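Local coordinates for protein serine-tRNA ligase (Naegleria fowleri, PDB 6BLJ) that probably catalyses the ATP-dependent attachment of serine to its cognate tRNA in the cytosol, as a class II aminoacyl-tRNA synthetase, and binds AMP, at residues A[68-71]-A[72-76]; A[296-299]-A[300-303]. All coordinates share one frame; numbering follows the deposited sequence.

Contact 1 (A[68-71]-A[72-76]); sequences SKEV and GNRMK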
ATOM      1  N   SER A  68     -30.706 -45.758  21.500  1.00 42.25           N
ATOM      2  CA  SER A  68     -29.948 -46.813  22.172  1.00 44.94           C
ATOM      3  C   SER A  68     -30.749 -47.449  23.299  1.00 45.30           C
ATOM      4  O   SER A  68     -30.619 -48.654  23.540  1.00 49.34           O
ATOM      5  CB  SER A  68     -28.624 -46.260  22.707  1.00 48.52           C
ATOM      6  OG  SER A  68     -28.817 -45.013  23.340  1.00 56.25           O
ATOM      7  N   LYS A  69     -31.590 -46.667  23.985  1.00 45.40           N
ATOM      8  CA  LYS A  69     -32.436 -47.241  25.030  1.00 50.13           C
ATOM      9  C   LYS A  69     -33.455 -48.209  24.439  1.00 49.82           C
ATOM     10  O   LYS A  69     -33.686 -49.292  24.994  1.00 48.89           O
ATOM     11  CB  LYS A  69     -33.147 -46.144  25.827  1.00 51.96           C
ATOM     12  CG  LYS A  69     -34.193 -46.703  26.807  1.00 59.56           C
ATOM     13  CD  LYS A  69     -34.096 -46.086  28.198  1.00 67.65           C
ATOM     14  CE  LYS A  69     -35.154 -46.670  29.139  1.00 69.34           C
ATOM     15  NZ  LYS A  69     -35.074 -48.166  29.273  1.00 71.57           N
ATOM     16  N   GLU A  70     -34.049 -47.849  23.295  1.00 45.79           N
ATOM     17  CA  GLU A  70     -34.993 -48.755  22.648  1.00 45.95           C
ATOM     18  C   GLU A  70     -34.289 -50.012  22.172  1.00 46.20           C
ATOM     19  O   GLU A  70     -34.796 -51.128  22.362  1.00 47.34           O
ATOM     20  CB  GLU A  70     -35.691 -48.051  21.479  1.00 44.49           C
ATOM     21  CG  GLU A  70     -36.583 -48.958  20.626  1.00 49.62           C
ATOM     22  CD  GLU A  70     -37.749 -49.569  21.398  1.00 52.54           C
ATOM     23  OE1 GLU A  70     -38.076 -49.084  22.505  1.00 53.78           O
ATOM     24  OE2 GLU A  70     -38.347 -50.539  20.883  1.00 51.69           O
ATOM     25  N   VAL A  71     -33.106 -49.856  21.569  1.00 45.34           N
ATOM     26  CA  VAL A  71     -32.318 -51.021  21.167  1.00 49.59           C
ATOM     27  C   VAL A  71     -31.990 -51.881  22.380  1.00 50.67           C
ATOM     28  O   VAL A  71     -32.069 -53.116  22.327  1.00 49.31           O
ATOM     29  CB  VAL A  71     -31.040 -50.581  20.429  1.00 51.20           C
ATOM     30  CG1 VAL A  71     -30.160 -51.798  20.134  1.00 45.91           C
ATOM     31  CG2 VAL A  71     -31.386 -49.821  19.149  1.00 43.24           C
ATOM     32  N   GLY A  72     -31.629 -51.241  23.499  1.00 49.20           N
ATOM     33  CA  GLY A  72     -31.306 -51.994  24.705  1.00 52.35           C
ATOM     34  C   GLY A  72     -32.485 -52.785  25.243  1.00 55.55           C
ATOM     35  O   GLY A  72     -32.330 -53.934  25.681  1.00 54.60           O
ATOM     36  N   ASN A  73     -33.679 -52.185  25.229  1.00 51.66           N
ATOM     37  CA  ASN A  73     -34.859 -52.906  25.699  1.00 56.51           C
ATOM     38  C   ASN A  73     -35.194 -54.076  24.778  1.00 57.49           C
ATOM     39  O   ASN A  73     -35.602 -55.151  25.244  1.00 54.56           O
ATOM     40  CB  ASN A  73     -36.052 -51.951  25.819  1.00 62.57           C
ATOM     41  CG  ASN A  73     -35.894 -50.943  26.953  1.00 65.38           C
ATOM     42  OD1 ASN A  73     -35.263 -51.221  27.973  1.00 67.60           O
ATOM     43  ND2 ASN A  73     -36.478 -49.769  26.778  1.00 52.52           N
ATOM     44  N   ARG A  74     -35.020 -53.888  23.466  1.00 50.92           N
ATOM     45  CA  ARG A  74     -35.299 -54.964  22.521  1.00 50.68           C
ATOM     46  C   ARG A  74     -34.348 -56.138  22.727  1.00 51.91           C
ATOM     47  O   ARG A  74     -34.768 -57.301  22.662  1.00 52.89           O
ATOM     48  CB  ARG A  74     -35.222 -54.444  21.083  1.00 48.58           C
ATOM     49  CG  ARG A  74     -36.397 -53.542  20.671  1.00 49.85           C
ATOM     50  CD  ARG A  74     -36.308 -53.133  19.200  1.00 47.22           C
ATOM     51  NE  ARG A  74     -37.301 -52.124  18.831  1.00 48.49           N
ATOM     52  CZ  ARG A  74     -37.554 -51.749  17.578  1.00 48.55           C
ATOM     53  NH1 ARG A  74     -36.887 -52.301  16.572  1.00 47.40           N
ATOM     54  NH2 ARG A  74     -38.469 -50.820  17.326  1.00 46.32           N
ATOM     55  N   MET A  75     -33.068 -55.858  23.006  1.00 52.08           N
ATOM     56  CA  MET A  75     -32.112 -56.944  23.214  1.00 56.73           C
ATOM     57  C   MET A  75     -32.431 -57.732  24.487  1.00 56.20           C
ATOM     58  O   MET A  75     -32.306 -58.960  24.509  1.00 57.41           O
ATOM     59  CB  MET A  75     -30.686 -56.388  23.266  1.00 64.32           C
ATOM     60  CG  MET A  75     -30.268 -55.561  22.042  1.00 68.97           C
ATOM     61  SD  MET A  75     -30.502 -56.364  20.428  1.00 69.05           S
ATOM     62  CE  MET A  75     -29.447 -55.321  19.413  1.00 69.14           C
ATOM     63  N   LYS A  76     -32.837 -57.042  25.559  1.00 56.84           N
ATOM     64  CA  LYS A  76     -33.169 -57.731  26.805  1.00 59.51           C
ATOM     65  C   LYS A  76     -34.383 -58.636  26.628  1.00 60.08           C
ATOM     66  O   LYS A  76     -34.451 -59.721  27.227  1.00 63.91           O
ATOM     67  CB  LYS A  76     -33.406 -56.702  27.920  1.00 60.27           C
TER
HETATM   68  O   HOH W   1     -40.237 -49.883  19.106  1.00 51.47           O
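From Ser68 to Met75 the backbone runs as regular alpha-helix, with the amide N-H of Gly72, Asn73, Arg74 and Met75 each bonded to the carbonyl oxygen four residues earlier, as in Asn73 N to Lys69 O at 2.9 Å. The main side-chain link on this turn is the i to i+4 salt bridge from Glu70 to Arg74. Its core is a single bond from Arg74 NE to Glu70 OE2, 2.8 Å long and fairly straight at 162° about the hydrogen. The carboxylate oxygen arrives at the edge of the guanidinium, close to its plane, yet the two flat groups stand nearly perpendicular (88°), so this is not a paired, two-pronged bridge. OE2 uses the lone pair facing away from OE1. Glu70 reaches forward along the helix because its CG is anti to the backbone N (chi1 173°) and the chain then bends at the next bond. A water closes a ring at the same edge: it donates to Glu70 OE2 at 2.7 Å and accepts from Arg74 NH2 at 2.7 Å. OE2 thus takes two donors, and the guanidinium is held by OE2 at NE, by the water and Leu109 O at NH2, and by Leu112 O at NH1. Next along the helix, Val71 and Met75 lie side by side, with CG1 of Val71 3.7 Å from CE of Met75. Lys69 bends at chi2 and chi4 to bring NZ forward to the Asn73 amide, 3.3 Å from its OD1. The bonds to Leu109 and Leu112 tie the end of helix 38-76 to the chain just before helix 114-147. Arg74 and Met75 also rest on Thr114, the first residue of that helix, the other long helix of the N-terminal arm.

Contact 2 (A[296-299]-A[300-303]); sequences RFDE and SELP
In a short 3-10 turn, entered from strand 296-297, Asp298 and Glu301 are joined by a reciprocal pair of hydrogen bonds, one backbone and one through the Glu301 side chain. Glu301 N donates to Asp298 O at 2.9 Å; in return Glu301 OE1 takes the N-H of Asp298, a short 2.6 Å bond that is almost perfectly straight at 177°. OE1 receives it on the lone pair away from OE2. The carboxylate can swing back over the start of the turn because CG of Glu301 lies beside its own backbone N (chi1 -58°) and the chain runs out straight from there. The other turn bond, Leu302 N to Glu299 O at 3.2 Å, repeats the i to i+3 spacing; in both the donor sits well above the carbonyl plane, 61° out of it for Glu301 N at Asp298 O. This turn belongs to the class II synthetase core, where it carries the chain from strand 296-297, paired with strand 424-425, into the long strand 304-313 of the central sheet, by way of a cis peptide bond between Leu302 and Pro303. Leu302 packs back on the strand, CD2 3.9 Å from CB of Phe297, while OE1 of Glu301 lies near the edge of the phenyl ring. Asp298 OD2 comes within 4.0 Å of Glu301 OE1, which might raise the proton affinity of either acid, though the Asp298 N-H would probably offset this at Glu301. The Glu299 carboxylate meets Lys348 (salt bridge at OE2) and Tyr425 and Ser343 (at OE1); a water donating to OE2 also bonds weakly to Leu302 O.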
ATOM      1  N   ARG A 296       1.226 -15.446  31.219  1.00 38.63           N
ATOM      2  CA  ARG A 296       0.313 -15.379  32.350  1.00 42.30           C
ATOM      3  C   ARG A 296       1.047 -14.785  33.543  1.00 43.54           C
ATOM      4  O   ARG A 296       2.174 -15.188  33.838  1.00 44.23           O
ATOM      5  CB  ARG A 296      -0.185 -16.791  32.676  1.00 51.08           C
ATOM      6  CG  ARG A 296      -1.479 -16.896  33.424  1.00 62.89           C
ATOM      7  CD  ARG A 296      -2.085 -18.267  33.144  1.00 73.10           C
ATOM      8  NE  ARG A 296      -3.490 -18.350  33.532  1.00 79.21           N
ATOM      9  CZ  ARG A 296      -4.408 -19.031  32.855  1.00 79.77           C
ATOM     10  NH1 ARG A 296      -5.664 -19.055  33.282  1.00 81.30           N
ATOM     11  NH2 ARG A 296      -4.075 -19.680  31.744  1.00 76.28           N
ATOM     12  N   PHE A 297       0.410 -13.844  34.246  1.00 38.64           N
ATOM     13  CA  PHE A 297       1.052 -13.176  35.374  1.00 36.01           C
ATOM     14  C   PHE A 297       0.143 -13.138  36.599  1.00 43.37           C
ATOM     15  O   PHE A 297      -1.056 -12.851  36.493  1.00 41.58           O
ATOM     16  CB  PHE A 297       1.477 -11.752  35.002  1.00 36.70           C
ATOM     17  CG  PHE A 297       2.475 -11.692  33.874  1.00 39.00           C
ATOM     18  CD1 PHE A 297       3.800 -12.064  34.078  1.00 35.40           C
ATOM     19  CD2 PHE A 297       2.097 -11.240  32.619  1.00 35.36           C
ATOM     20  CE1 PHE A 297       4.726 -11.996  33.046  1.00 39.89           C
ATOM     21  CE2 PHE A 297       3.027 -11.170  31.575  1.00 39.54           C
ATOM     22  CZ  PHE A 297       4.337 -11.546  31.789  1.00 36.78           C
ATOM     23  N   ASP A 298       0.730 -13.422  37.762  1.00 46.57           N
ATOM     24  CA  ASP A 298       0.069 -13.325  39.055  1.00 46.81           C
ATOM     25  C   ASP A 298       0.102 -11.898  39.576  1.00 43.28           C
ATOM     26  O   ASP A 298       0.917 -11.070  39.156  1.00 43.00           O
ATOM     27  CB  ASP A 298       0.758 -14.216  40.088  1.00 52.89           C
ATOM     28  CG  ASP A 298       0.357 -15.650  39.969  1.00 68.85           C
ATOM     29  OD1 ASP A 298      -0.802 -15.905  39.582  1.00 75.01           O
ATOM     30  OD2 ASP A 298       1.207 -16.521  40.257  1.00 78.81           O
ATOM     31  N   GLU A 299      -0.770 -11.635  40.550  1.00 43.39           N
ATOM     32  CA  GLU A 299      -0.766 -10.343  41.230  1.00 46.21           C
ATOM     33  C   GLU A 299       0.619 -10.029  41.779  1.00 49.77           C
ATOM     34  O   GLU A 299       1.067  -8.876  41.744  1.00 59.57           O
ATOM     35  CB  GLU A 299      -1.798 -10.343  42.363  1.00 49.79           C
ATOM     36  CG  GLU A 299      -1.966  -8.999  43.033  1.00 50.41           C
ATOM     37  CD  GLU A 299      -2.650  -8.000  42.122  1.00 51.52           C
ATOM     38  OE1 GLU A 299      -3.427  -8.437  41.250  1.00 50.21           O
ATOM     39  OE2 GLU A 299      -2.410  -6.783  42.260  1.00 48.18           O
ATOM     40  N   SER A 300       1.309 -11.049  42.300  1.00 47.06           N
ATOM     41  CA  SER A 300       2.638 -10.857  42.866  1.00 49.98           C
ATOM     42  C   SER A 300       3.673 -10.470  41.816  1.00 50.46           C
ATOM     43  O   SER A 300       4.725  -9.935  42.177  1.00 53.30           O
ATOM     44  CB  SER A 300       3.083 -12.130  43.584  1.00 54.95           C
ATOM     45  OG  SER A 300       3.357 -13.171  42.657  1.00 58.46           O
ATOM     46  N   GLU A 301       3.401 -10.734  40.537  1.00 42.74           N
ATOM     47  CA  GLU A 301       4.313 -10.438  39.437  1.00 46.84           C
ATOM     48  C   GLU A 301       3.970  -9.141  38.718  1.00 45.86           C
ATOM     49  O   GLU A 301       4.552  -8.860  37.671  1.00 40.57           O
ATOM     50  CB  GLU A 301       4.313 -11.584  38.424  1.00 44.39           C
ATOM     51  CG  GLU A 301       4.702 -12.922  39.017  1.00 55.27           C
ATOM     52  CD  GLU A 301       4.416 -14.080  38.080  1.00 60.22           C
ATOM     53  OE1 GLU A 301       3.254 -14.219  37.638  1.00 49.63           O
ATOM     54  OE2 GLU A 301       5.354 -14.856  37.794  1.00 68.60           O
ATOM     55  N   LEU A 302       3.027  -8.364  39.236  1.00 44.35           N
ATOM     56  CA  LEU A 302       2.579  -7.149  38.583  1.00 42.79           C
ATOM     57  C   LEU A 302       2.705  -5.984  39.550  1.00 43.93           C
ATOM     58  O   LEU A 302       2.600  -6.171  40.764  1.00 42.20           O
ATOM     59  CB  LEU A 302       1.127  -7.299  38.101  1.00 37.52           C
ATOM     60  CG  LEU A 302       0.896  -8.370  37.029  1.00 40.08           C
ATOM     61  CD1 LEU A 302      -0.565  -8.797  36.974  1.00 39.97           C
ATOM     62  CD2 LEU A 302       1.344  -7.859  35.639  1.00 32.05           C
ATOM     63  N   PRO A 303       2.950  -4.772  39.046  1.00 41.36           N
ATOM     64  CA  PRO A 303       3.050  -4.397  37.630  1.00 35.39           C
ATOM     65  C   PRO A 303       4.411  -4.673  36.986  1.00 35.32           C
ATOM     66  O   PRO A 303       5.410  -4.861  37.674  1.00 34.87           O
ATOM     67  CB  PRO A 303       2.774  -2.893  37.663  1.00 34.59           C
ATOM     68  CG  PRO A 303       3.341  -2.464  38.985  1.00 40.80           C
ATOM     69  CD  PRO A 303       3.028  -3.600  39.937  1.00 39.99           C
TER
HETATM   70  O   HOH W   2      -0.145  -5.656  41.163  1.00 44.34           O

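Overall arrangement
Contact 1 and contact 2 sit in different parts of the synthetase, their centres 56 Å apart and their nearest atoms about 36 Å apart, so neither touches the other. Along the chain they come in series. Residues 68-76 end helix 38-76, far out on the N-terminal arm that this helix forms with helix 114-147; residues 296-303 join strand 296-297 to strand 304-313 in the class II core, whose sheet also supplies residues of the AMP pocket. They share no helix or strand. As in other seryl-tRNA synthetases, the arm probably grips the long variable arm of tRNA and the core activates serine; the contacts lie one in each of these parts.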